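Local coordinates for protein AvrA (Salmonella typhimurium, PDB 6BE0) that probably transfers acetyl groups from acetyl-CoA to serine and threonine residues of proteins, as a YopJ-family bacterial effector that binds inositol hexakisphosphate and coenzyme A, at residues Cys186-Leu191 / Lys290-Glu295; Glu65-Glu70 / Ala294-Leu299; Val127-Val132 / Lys206-Asn211; Glu214-Cys217 / Phe222-Ser225. All coordinates share one frame; numbering follows the deposited sequence.

Contact 1 (Cys186-Leu191 / Lys290-Glu295); sequences CGIFSL and KKRIAE. With IHP (inositol hexakisphosphate), chain B.
I188 and R292 bring helices 186-199 and 287-300 together: over these segments the axes approach to 9.9 Å at a crossing angle of 71°, and the two CA atoms lie 6.2 Å apart. I188 points at the partner helix and spreads its branches over two of its residues. CG2 rests on the first methylenes of K291, with I188 CG2 3.8 Å from K291 CB. The other branch crosses R292 at about a right angle, where I188 CD1 sits 3.6 Å from R292 CB and I188 CG1 covers one face of the guanidinium near its rim. The arginine chain is extended until it bends at chi3 (-67°), which lays that face over the isoleucine while the guanidinium is engaged by E185 and D68. One turn further along each helix, L191 and E295 meet from opposite directions, L191 CD2 reaching E295 OE2 at 3.3 Å; the same carboxylate oxygen pairs with K195. K291 bends at chi2, within the packed stem, and again at chi4 (-65°), and its ammonium bridges two phosphate groups of inositol hexakisphosphate: K291 NZ lies 2.5 Å from IHP O23 and 2.7 Å from IHP O32. K238, K263, H239 and K196 also bond the ligand. The interface sets aliphatic branches of I188 and L191 against the stem of K291 and the charged groups of R292 and E295, and these buried charges are met by separate partners. Through K291 the helix packing is continuous with the ligand site, and the polyanion probably offsets the positive charge gathered round it.

Contact 2 (Glu65-Glu70 / Ala294-Leu299); sequences EETDLE and AEYKSL
Two helices of the YopJ-type acetyltransferase fold, 65-82 and 287-300, face each other here, and between segments 65-70 and 294-299 the link is made by Y296. The nearest CA atoms, those of D68 and Y296, are 9.4 Å apart, and the phenol covers that distance. Y296 points toward the other helix, its CG anti to the carbonyl carbon (chi1 -73°), and delivers its hydroxyl to the carboxylate of D68. The hydrogen bond runs from Y296 OH to D68 OD1 at 2.7 Å, arriving nearly in line with the C-O bond of the acceptor. Carboxylate and ring planes stand 86° apart, almost perpendicular. T67 supplies the apolar neighbour: its methyl, anti to the backbone N, approaches the phenol oxygen obliquely, with T67 CG2 3.4 Å from Y296 OH and 4.0 Å from Y296 CE2. R292, one turn before Y296, spans both oxygens of D68: OD1 is shared by the tyrosine hydroxyl and R292 NE, while OD2 takes R292 NH2 in a salt bridge. This three-point grip should fix the carboxylate's rotation and probably favours its ionised form. Around this link, L43, V47 and L50 of helix 40-55 touch the tyrosine, and I188 of helix 186-199 packs against D68. Further along helix 287-300, L299 lies against M71, L75 and Q78, continuing the packing on helix 65-82.

Contact 3 (Val127-Val132 / Lys206-Asn211); sequences VVDFRV and KIHEDN
Strand segment 127-132 and helix segment 206-211 come nearest at R131 and H208, whose CA atoms are 7.2 Å apart, and it is H208 alone that carries the helix side of the contact. Its imidazole projects between two strand residues, D129 and R131, whose side chains both point toward the helix from alternate positions. D129, with CG anti to the backbone N, meets the ring at its edge: H208 NE2 donates to D129 OD2 at 2.6 Å, with an N-H...O angle of 164°. The acceptor lies in the imidazole plane, yet the nitrogen stands 46° out of the carboxylate plane, and the two planes are 63° apart. R131 approaches the ring over a face, its CB 3.7 Å from the centroid of H208 in a CH-pi contact. Bends at chi2 and chi3 then fold the arginine back, so that H208 CD2 lies over the guanidinium, 3.8 Å from R131 NH2; that nitrogen bonds the carbonyl of F201, whose ring also makes a cation-pi contact with the arginine. S138 of the neighbouring strand holds H208 ND1, while R113 forms a salt bridge with D129 OD1. Imidazole and carboxylate are thus each gripped at two atoms. The arrangement is a buried His-carboxylate hydrogen bond, backed at both ends, that joins helix 205-212 to one face of the central five-stranded mixed sheet.

Contact 4 (Glu214-Cys217 / Phe222-Ser225); sequences ERLC and FLPS
L216 and C217 carry this contact from the first side, following a Schellman turn at E214, where positive phi ends helix 205-212. R215 next extends back to that helix, making a salt bridge with D210. L216 follows, its CG anti to the backbone N (chi1 -176°), and its branch end meets L223 at about a right angle: L216 CD1 lies 3.9 Å from L223 CD2. The backbone of the same residue is also lined by this leucine, L216 O coming within 3.4 Å of L223 CD1. At C217 the thiol takes over. C217 SG settles against the backbone where F222 passes into L223, 3.8 Å from L223 N and 3.9 Å from F222 C, and touches L223 CB at 4.0 Å. F222 takes part through its backbone, since its side chain points away and packs on M174 and E176. L223 is bonded by its backbone to M174 and E176, at the outer strand 170-176 of the sheet, and I207, N211, A173 and Y231 also touch L216. The contact is van der Waals packing of leucine and cysteine side chains on each other and on the backbone, closing the loop from the Schellman end of helix 205-212 to P224, the N-cap residue of helix 225-228.

In the fold
Contacts 1 and 2 form one continuous unit: both use helix 287-300, and D68 of contact 2 meets both main residues of contact 1. Contacts 3 and 4 lie on the opposite side of the chain's centre, linked through helix 205-212 by D210 with R215 and by I207 with L216. The two halves touch where S190 of contact 1 packs on V127 of contact 3. Contact 1, buried and nearest the centre, combines side-chain packing with a ligand-bound lysine. Contacts 2 and 3 are also buried but rest on carboxylates that accept from a phenol and an imidazole respectively. Contact 4, partly buried and farthest out among the four, is van der Waals packing away from the ligand sites.

Contact 1 (Cys186-Leu191 / Lys290-Glu295)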
# COMPACT_ATOMS: atom_id res chain seq x y z
N CYS A 186 1.38 8.37 -0.17
CA CYS A 186 1.29 7.20 -1.04
C CYS A 186 2.37 6.18 -0.71
O CYS A 186 2.11 4.97 -0.69
CB CYS A 186 1.38 7.61 -2.51
SG CYS A 186 2.90 8.47 -2.99
N GLY A 187 3.58 6.66 -0.44
CA GLY A 187 4.70 5.79 -0.12
C GLY A 187 4.51 5.00 1.17
O GLY A 187 4.78 3.80 1.21
N ILE A 188 4.03 5.66 2.21
CA ILE A 188 3.85 5.02 3.51
C ILE A 188 2.77 3.95 3.45
O ILE A 188 2.95 2.85 3.96
CB ILE A 188 3.49 6.04 4.61
CG1 ILE A 188 4.48 7.21 4.62
CG2 ILE A 188 3.45 5.36 5.98
CD1 ILE A 188 5.93 6.80 4.83
N PHE A 189 1.65 4.28 2.82
CA PHE A 189 0.55 3.33 2.67
C PHE A 189 1.01 2.09 1.90
O PHE A 189 0.72 0.97 2.30
CB PHE A 189 -0.63 3.98 1.94
CG PHE A 189 -1.61 4.66 2.86
CD1 PHE A 189 -2.66 3.95 3.42
CD2 PHE A 189 -1.47 6.00 3.17
CE1 PHE A 189 -3.56 4.57 4.27
CE2 PHE A 189 -2.37 6.63 4.02
CZ PHE A 189 -3.41 5.91 4.56
N SER A 190 1.74 2.30 0.81
CA SER A 190 2.17 1.20 -0.04
C SER A 190 3.20 0.32 0.68
O SER A 190 3.19 -0.91 0.54
CB SER A 190 2.75 1.73 -1.35
OG SER A 190 1.75 2.36 -2.13
N LEU A 191 4.08 0.95 1.44
CA LEU A 191 5.10 0.23 2.19
C LEU A 191 4.46 -0.63 3.27
O LEU A 191 4.84 -1.78 3.47
CB LEU A 191 6.10 1.20 2.81
CG LEU A 191 7.22 0.58 3.65
CD1 LEU A 191 8.04 -0.42 2.84
CD2 LEU A 191 8.11 1.68 4.21
N LYS A 290 2.33 9.26 11.47
CA LYS A 290 3.04 8.67 12.60
C LYS A 290 3.82 7.43 12.15
O LYS A 290 4.90 7.15 12.67
CB LYS A 290 2.07 8.30 13.73
CG LYS A 290 1.53 9.51 14.49
CD LYS A 290 0.39 9.15 15.43
CE LYS A 290 0.88 8.33 16.62
NZ LYS A 290 -0.24 8.01 17.56
N LYS A 291 3.27 6.70 11.18
CA LYS A 291 3.94 5.51 10.67
C LYS A 291 5.24 5.87 9.96
O LYS A 291 6.23 5.15 10.06
CB LYS A 291 3.03 4.72 9.73
CG LYS A 291 3.61 3.37 9.29
CD LYS A 291 3.81 2.43 10.48
CE LYS A 291 4.40 1.09 10.06
NZ LYS A 291 3.48 0.31 9.19
N ARG A 292 5.23 6.99 9.24
CA ARG A 292 6.44 7.49 8.59
C ARG A 292 7.53 7.70 9.63
O ARG A 292 8.69 7.34 9.41
CB ARG A 292 6.17 8.80 7.84
CG ARG A 292 7.42 9.43 7.25
CD ARG A 292 7.15 10.74 6.53
NE ARG A 292 6.34 10.56 5.32
CZ ARG A 292 5.05 10.86 5.22
NH1 ARG A 292 4.37 11.37 6.24
NH2 ARG A 292 4.43 10.65 4.06
N ILE A 293 7.16 8.29 10.75
CA ILE A 293 8.10 8.58 11.83
C ILE A 293 8.67 7.29 12.40
O ILE A 293 9.87 7.19 12.65
CB ILE A 293 7.43 9.41 12.95
CG1 ILE A 293 6.99 10.77 12.39
CG2 ILE A 293 8.38 9.59 14.13
CD1 ILE A 293 6.17 11.59 13.35
N ALA A 294 7.81 6.30 12.61
CA ALA A 294 8.24 5.00 13.10
C ALA A 294 9.23 4.37 12.13
O ALA A 294 10.30 3.90 12.54
CB ALA A 294 7.05 4.08 13.30
N GLU A 295 8.87 4.38 10.86
CA GLU A 295 9.71 3.81 9.80
C GLU A 295 11.08 4.48 9.75
O GLU A 295 12.10 3.80 9.63
CB GLU A 295 9.00 3.95 8.46
CG GLU A 295 7.83 2.99 8.27
CD GLU A 295 8.27 1.59 7.86
OE1 GLU A 295 9.45 1.25 8.04
OE2 GLU A 295 7.42 0.84 7.33
C1 IHP B . 3.38 -4.54 13.52
C2 IHP B . 3.23 -3.44 12.48
C3 IHP B . 2.38 -2.29 13.01
C4 IHP B . 2.94 -1.78 14.32
C5 IHP B . 2.86 -2.90 15.35
C6 IHP B . 3.74 -4.07 14.92
O11 IHP B . 4.34 -5.47 13.05
P1 IHP B . 3.83 -6.84 12.43
O21 IHP B . 4.68 -7.20 11.23
O31 IHP B . 2.39 -6.72 11.98
O41 IHP B . 3.94 -7.93 13.47
O12 IHP B . 4.53 -2.97 12.07
P2 IHP B . 5.00 -3.15 10.57
O22 IHP B . 4.85 -4.59 10.13
O32 IHP B . 4.18 -2.29 9.64
O42 IHP B . 6.46 -2.76 10.45
O13 IHP B . 2.32 -1.25 12.04
P3 IHP B . 0.95 -0.96 11.29
O23 IHP B . 1.21 -0.62 9.85
O33 IHP B . 0.03 -2.16 11.35
O43 IHP B . 0.26 0.22 11.94
O14 IHP B . 2.24 -0.59 14.74
P4 IHP B . 0.72 -0.56 15.27
O24 IHP B . -0.01 0.59 14.62
O34 IHP B . -0.01 -1.85 14.96
O44 IHP B . 0.71 -0.33 16.76
O15 IHP B . 3.24 -2.45 16.65
P5 IHP B . 2.56 -3.12 17.91
O25 IHP B . 1.90 -4.42 17.52
O35 IHP B . 3.62 -3.39 18.95
O45 IHP B . 1.51 -2.21 18.51
O16 IHP B . 5.11 -3.70 15.00
P6 IHP B . 6.11 -4.64 15.76
O26 IHP B . 7.42 -3.93 15.96
O36 IHP B . 5.54 -5.02 17.10
O46 IHP B . 6.36 -5.89 14.95

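Contact 2 (Glu65-Glu70 / Ala294-Leu299)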
# COMPACT_ATOMS: atom_id res chain seq x y z
N GLU A 65 6.34 13.47 -0.05
CA GLU A 65 6.58 12.50 -1.11
C GLU A 65 8.06 12.39 -1.48
O GLU A 65 8.60 11.29 -1.58
CB GLU A 65 5.78 12.87 -2.37
CG GLU A 65 4.29 13.01 -2.14
CD GLU A 65 3.52 13.24 -3.42
OE1 GLU A 65 4.16 13.34 -4.49
OE2 GLU A 65 2.27 13.31 -3.35
N GLU A 66 8.70 13.54 -1.69
CA GLU A 66 10.09 13.58 -2.12
C GLU A 66 11.00 12.88 -1.11
O GLU A 66 11.91 12.15 -1.50
CB GLU A 66 10.54 15.03 -2.32
CG GLU A 66 12.01 15.18 -2.70
CD GLU A 66 12.39 14.36 -3.93
OE1 GLU A 66 11.82 14.62 -5.01
OE2 GLU A 66 13.24 13.46 -3.81
N THR A 67 10.75 13.10 0.17
CA THR A 67 11.57 12.49 1.21
C THR A 67 11.31 10.99 1.28
O THR A 67 12.25 10.20 1.40
CB THR A 67 11.31 13.13 2.59
OG1 THR A 67 11.55 14.54 2.52
CG2 THR A 67 12.22 12.52 3.65
N ASP A 68 10.05 10.60 1.20
CA ASP A 68 9.69 9.18 1.16
C ASP A 68 10.42 8.48 0.03
O ASP A 68 10.99 7.40 0.22
CB ASP A 68 8.18 9.00 0.99
CG ASP A 68 7.41 9.29 2.27
OD1 ASP A 68 8.03 9.38 3.35
OD2 ASP A 68 6.17 9.41 2.18
N LEU A 69 10.42 9.09 -1.15
CA LEU A 69 11.11 8.53 -2.31
C LEU A 69 12.59 8.31 -2.01
O LEU A 69 13.14 7.25 -2.29
CB LEU A 69 10.96 9.44 -3.53
CG LEU A 69 11.56 8.88 -4.83
CD1 LEU A 69 10.74 7.70 -5.33
CD2 LEU A 69 11.66 9.96 -5.90
N GLU A 70 13.23 9.33 -1.43
CA GLU A 70 14.65 9.26 -1.11
C GLU A 70 14.95 8.17 -0.09
O GLU A 70 15.96 7.47 -0.19
CB GLU A 70 15.15 10.61 -0.59
CG GLU A 70 15.18 11.71 -1.64
CD GLU A 70 15.60 13.05 -1.07
OE1 GLU A 70 16.40 13.07 -0.11
OE2 GLU A 70 15.12 14.09 -1.58
N ALA A 294 7.81 6.30 12.61
CA ALA A 294 8.24 5.00 13.10
C ALA A 294 9.23 4.37 12.13
O ALA A 294 10.30 3.90 12.54
CB ALA A 294 7.05 4.08 13.30
N GLU A 295 8.87 4.38 10.86
CA GLU A 295 9.71 3.81 9.80
C GLU A 295 11.08 4.48 9.75
O GLU A 295 12.10 3.80 9.63
CB GLU A 295 9.00 3.95 8.46
CG GLU A 295 7.83 2.99 8.27
CD GLU A 295 8.27 1.59 7.86
OE1 GLU A 295 9.45 1.25 8.04
OE2 GLU A 295 7.42 0.84 7.33
N TYR A 296 11.11 5.80 9.84
CA TYR A 296 12.36 6.55 9.82
C TYR A 296 13.21 6.24 11.05
O TYR A 296 14.42 6.02 10.94
CB TYR A 296 12.11 8.05 9.74
CG TYR A 296 11.61 8.56 8.39
CD1 TYR A 296 11.15 7.68 7.42
CD2 TYR A 296 11.62 9.91 8.10
CE1 TYR A 296 10.70 8.15 6.20
CE2 TYR A 296 11.17 10.39 6.88
CZ TYR A 296 10.72 9.50 5.93
OH TYR A 296 10.27 9.98 4.72
N LYS A 297 12.57 6.24 12.22
CA LYS A 297 13.28 6.00 13.47
C LYS A 297 13.94 4.62 13.49
O LYS A 297 14.99 4.44 14.09
CB LYS A 297 12.33 6.14 14.66
CG LYS A 297 12.03 7.58 15.06
CD LYS A 297 11.18 7.63 16.32
CE LYS A 297 10.92 9.05 16.77
NZ LYS A 297 10.13 9.09 18.03
N SER A 298 13.31 3.65 12.83
CA SER A 298 13.84 2.29 12.79
C SER A 298 15.18 2.24 12.07
O SER A 298 16.04 1.42 12.39
CB SER A 298 12.84 1.35 12.11
OG SER A 298 11.62 1.28 12.83
N LEU A 299 15.36 3.12 11.08
CA LEU A 299 16.61 3.19 10.34
C LEU A 299 17.74 3.71 11.23
O LEU A 299 18.91 3.39 11.02
CB LEU A 299 16.47 4.08 9.11
CG LEU A 299 15.51 3.59 8.02
CD1 LEU A 299 15.32 4.66 6.96
CD2 LEU A 299 16.01 2.30 7.39

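Contact 3 (Val127-Val132 / Lys206-Asn211)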
# COMPACT_ATOMS: atom_id res chain seq x y z
N VAL A 127 1.61 -0.18 -4.57
CA VAL A 127 2.14 -1.50 -4.25
C VAL A 127 1.47 -2.56 -5.12
O VAL A 127 0.26 -2.52 -5.34
CB VAL A 127 1.95 -1.84 -2.76
CG1 VAL A 127 0.48 -1.88 -2.38
CG2 VAL A 127 2.63 -3.17 -2.43
N VAL A 128 2.27 -3.49 -5.62
CA VAL A 128 1.79 -4.59 -6.44
C VAL A 128 2.05 -5.92 -5.74
O VAL A 128 3.15 -6.14 -5.24
CB VAL A 128 2.47 -4.61 -7.83
CG1 VAL A 128 2.00 -5.81 -8.65
CG2 VAL A 128 2.21 -3.31 -8.57
N ASP A 129 1.05 -6.79 -5.70
CA ASP A 129 1.23 -8.13 -5.16
C ASP A 129 1.35 -9.13 -6.30
O ASP A 129 0.53 -9.15 -7.22
CB ASP A 129 0.08 -8.52 -4.23
CG ASP A 129 0.42 -9.71 -3.35
OD1 ASP A 129 1.62 -9.92 -3.04
OD2 ASP A 129 -0.51 -10.45 -2.96
N PHE A 130 2.38 -9.97 -6.22
CA PHE A 130 2.70 -10.94 -7.25
C PHE A 130 2.60 -12.36 -6.69
O PHE A 130 3.18 -12.67 -5.65
CB PHE A 130 4.11 -10.67 -7.80
CG PHE A 130 4.61 -11.71 -8.76
CD1 PHE A 130 4.44 -11.56 -10.13
CD2 PHE A 130 5.27 -12.84 -8.30
CE1 PHE A 130 4.91 -12.52 -11.01
CE2 PHE A 130 5.75 -13.79 -9.17
CZ PHE A 130 5.56 -13.63 -10.53
N ARG A 131 1.84 -13.21 -7.37
CA ARG A 131 1.57 -14.56 -6.89
C ARG A 131 1.36 -15.52 -8.05
O ARG A 131 0.45 -15.32 -8.87
CB ARG A 131 0.33 -14.55 -5.98
CG ARG A 131 -0.04 -15.89 -5.36
CD ARG A 131 0.63 -16.10 -4.01
NE ARG A 131 0.18 -15.14 -3.00
CZ ARG A 131 -0.85 -15.33 -2.18
NH1 ARG A 131 -1.56 -16.45 -2.22
NH2 ARG A 131 -1.17 -14.39 -1.30
N VAL A 132 2.19 -16.56 -8.14
CA VAL A 132 1.95 -17.62 -9.12
C VAL A 132 1.16 -18.71 -8.40
O VAL A 132 1.47 -19.09 -7.27
CB VAL A 132 3.25 -18.20 -9.75
CG1 VAL A 132 4.23 -17.09 -10.10
CG2 VAL A 132 3.91 -19.23 -8.86
N LYS A 206 -7.86 -15.94 -2.10
CA LYS A 206 -9.11 -15.84 -2.84
C LYS A 206 -9.10 -14.76 -3.92
O LYS A 206 -9.54 -15.00 -5.04
CB LYS A 206 -10.28 -15.59 -1.87
CG LYS A 206 -11.64 -15.55 -2.56
CD LYS A 206 -12.79 -15.60 -1.57
CE LYS A 206 -14.14 -15.48 -2.27
NZ LYS A 206 -14.37 -16.58 -3.26
N ILE A 207 -8.60 -13.57 -3.58
CA ILE A 207 -8.60 -12.47 -4.54
C ILE A 207 -7.65 -12.76 -5.70
O ILE A 207 -7.91 -12.38 -6.84
CB ILE A 207 -8.22 -11.12 -3.87
CG1 ILE A 207 -8.37 -9.97 -4.87
CG2 ILE A 207 -6.80 -11.17 -3.31
CD1 ILE A 207 -8.32 -8.59 -4.24
N HIS A 208 -6.56 -13.46 -5.41
CA HIS A 208 -5.62 -13.88 -6.44
C HIS A 208 -6.24 -14.98 -7.29
O HIS A 208 -6.02 -15.06 -8.50
CB HIS A 208 -4.31 -14.37 -5.83
CG HIS A 208 -3.37 -13.27 -5.47
ND1 HIS A 208 -2.72 -12.51 -6.42
CD2 HIS A 208 -2.96 -12.80 -4.27
CE1 HIS A 208 -1.95 -11.62 -5.82
NE2 HIS A 208 -2.08 -11.78 -4.51
N GLU A 209 -7.02 -15.84 -6.65
CA GLU A 209 -7.67 -16.95 -7.32
C GLU A 209 -8.73 -16.44 -8.28
O GLU A 209 -8.82 -16.89 -9.42
CB GLU A 209 -8.29 -17.89 -6.28
CG GLU A 209 -8.77 -19.22 -6.84
CD GLU A 209 -9.13 -20.20 -5.74
OE1 GLU A 209 -9.15 -19.79 -4.56
OE2 GLU A 209 -9.40 -21.38 -6.05
N ASP A 210 -9.53 -15.48 -7.82
CA ASP A 210 -10.59 -14.90 -8.64
C ASP A 210 -10.01 -14.04 -9.76
O ASP A 210 -10.63 -13.89 -10.82
CB ASP A 210 -11.54 -14.07 -7.77
CG ASP A 210 -12.47 -14.93 -6.93
OD1 ASP A 210 -12.64 -16.13 -7.25
OD2 ASP A 210 -13.05 -14.40 -5.96
N ASN A 211 -8.84 -13.46 -9.53
CA ASN A 211 -8.15 -12.71 -10.58
C ASN A 211 -7.74 -13.64 -11.71
O ASN A 211 -7.94 -13.33 -12.89
CB ASN A 211 -6.92 -12.00 -10.01
CG ASN A 211 -6.22 -11.13 -11.03
OD1 ASN A 211 -6.84 -10.66 -11.98
ND2 ASN A 211 -4.92 -10.91 -10.84

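Contact 4 (Glu214-Cys217 / Phe222-Ser225)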
# COMPACT_ATOMS: atom_id res chain seq x y z
N GLU A 214 -10.60 -14.98 -13.57
CA GLU A 214 -11.31 -13.86 -14.19
C GLU A 214 -12.72 -13.73 -13.63
O GLU A 214 -13.69 -13.62 -14.37
CB GLU A 214 -11.35 -14.04 -15.71
CG GLU A 214 -9.99 -14.37 -16.32
CD GLU A 214 -10.01 -14.37 -17.84
OE1 GLU A 214 -10.27 -13.29 -18.43
OE2 GLU A 214 -9.77 -15.43 -18.45
N ARG A 215 -12.81 -13.76 -12.30
CA ARG A 215 -14.08 -13.60 -11.59
C ARG A 215 -14.02 -12.42 -10.63
O ARG A 215 -14.87 -12.28 -9.75
CB ARG A 215 -14.43 -14.87 -10.81
CG ARG A 215 -14.44 -16.14 -11.64
CD ARG A 215 -14.96 -17.31 -10.80
NE ARG A 215 -14.17 -17.50 -9.59
CZ ARG A 215 -13.32 -18.51 -9.38
NH1 ARG A 215 -13.13 -19.45 -10.30
NH2 ARG A 215 -12.65 -18.57 -8.23
N LEU A 216 -13.00 -11.58 -10.80
CA LEU A 216 -12.75 -10.49 -9.86
C LEU A 216 -13.38 -9.18 -10.34
O LEU A 216 -14.29 -8.65 -9.71
CB LEU A 216 -11.25 -10.31 -9.66
CG LEU A 216 -10.81 -9.27 -8.63
CD1 LEU A 216 -11.31 -9.63 -7.24
CD2 LEU A 216 -9.29 -9.14 -8.63
N CYS A 217 -12.88 -8.66 -11.46
CA CYS A 217 -13.33 -7.39 -11.99
C CYS A 217 -14.45 -7.58 -13.01
O CYS A 217 -15.44 -6.85 -13.01
CB CYS A 217 -12.17 -6.63 -12.63
SG CYS A 217 -10.83 -6.23 -11.48
N PHE A 222 -11.46 -1.74 -13.24
CA PHE A 222 -10.75 -2.04 -12.01
C PHE A 222 -11.74 -2.47 -10.93
O PHE A 222 -12.95 -2.41 -11.14
CB PHE A 222 -9.94 -0.83 -11.53
CG PHE A 222 -10.79 0.36 -11.18
CD1 PHE A 222 -11.21 0.56 -9.88
CD2 PHE A 222 -11.15 1.29 -12.14
CE1 PHE A 222 -11.99 1.66 -9.54
CE2 PHE A 222 -11.92 2.39 -11.82
CZ PHE A 222 -12.34 2.57 -10.52
N LEU A 223 -11.22 -2.90 -9.79
CA LEU A 223 -12.06 -3.34 -8.68
C LEU A 223 -12.37 -2.16 -7.75
O LEU A 223 -11.46 -1.61 -7.14
CB LEU A 223 -11.38 -4.46 -7.91
CG LEU A 223 -12.26 -5.21 -6.90
CD1 LEU A 223 -13.21 -6.15 -7.62
CD2 LEU A 223 -11.40 -5.96 -5.89
N PRO A 224 -13.65 -1.78 -7.63
CA PRO A 224 -13.97 -0.65 -6.75
C PRO A 224 -13.80 -1.01 -5.28
O PRO A 224 -13.67 -2.19 -4.95
CB PRO A 224 -15.43 -0.35 -7.08
CG PRO A 224 -15.98 -1.65 -7.54
CD PRO A 224 -14.86 -2.34 -8.26
N SER A 225 -13.80 -0.01 -4.41
CA SER A 225 -13.47 -0.21 -3.00
C SER A 225 -14.47 -1.10 -2.27
O SER A 225 -14.07 -1.95 -1.47
CB SER A 225 -13.38 1.15 -2.29
OG SER A 225 -14.61 1.84 -2.35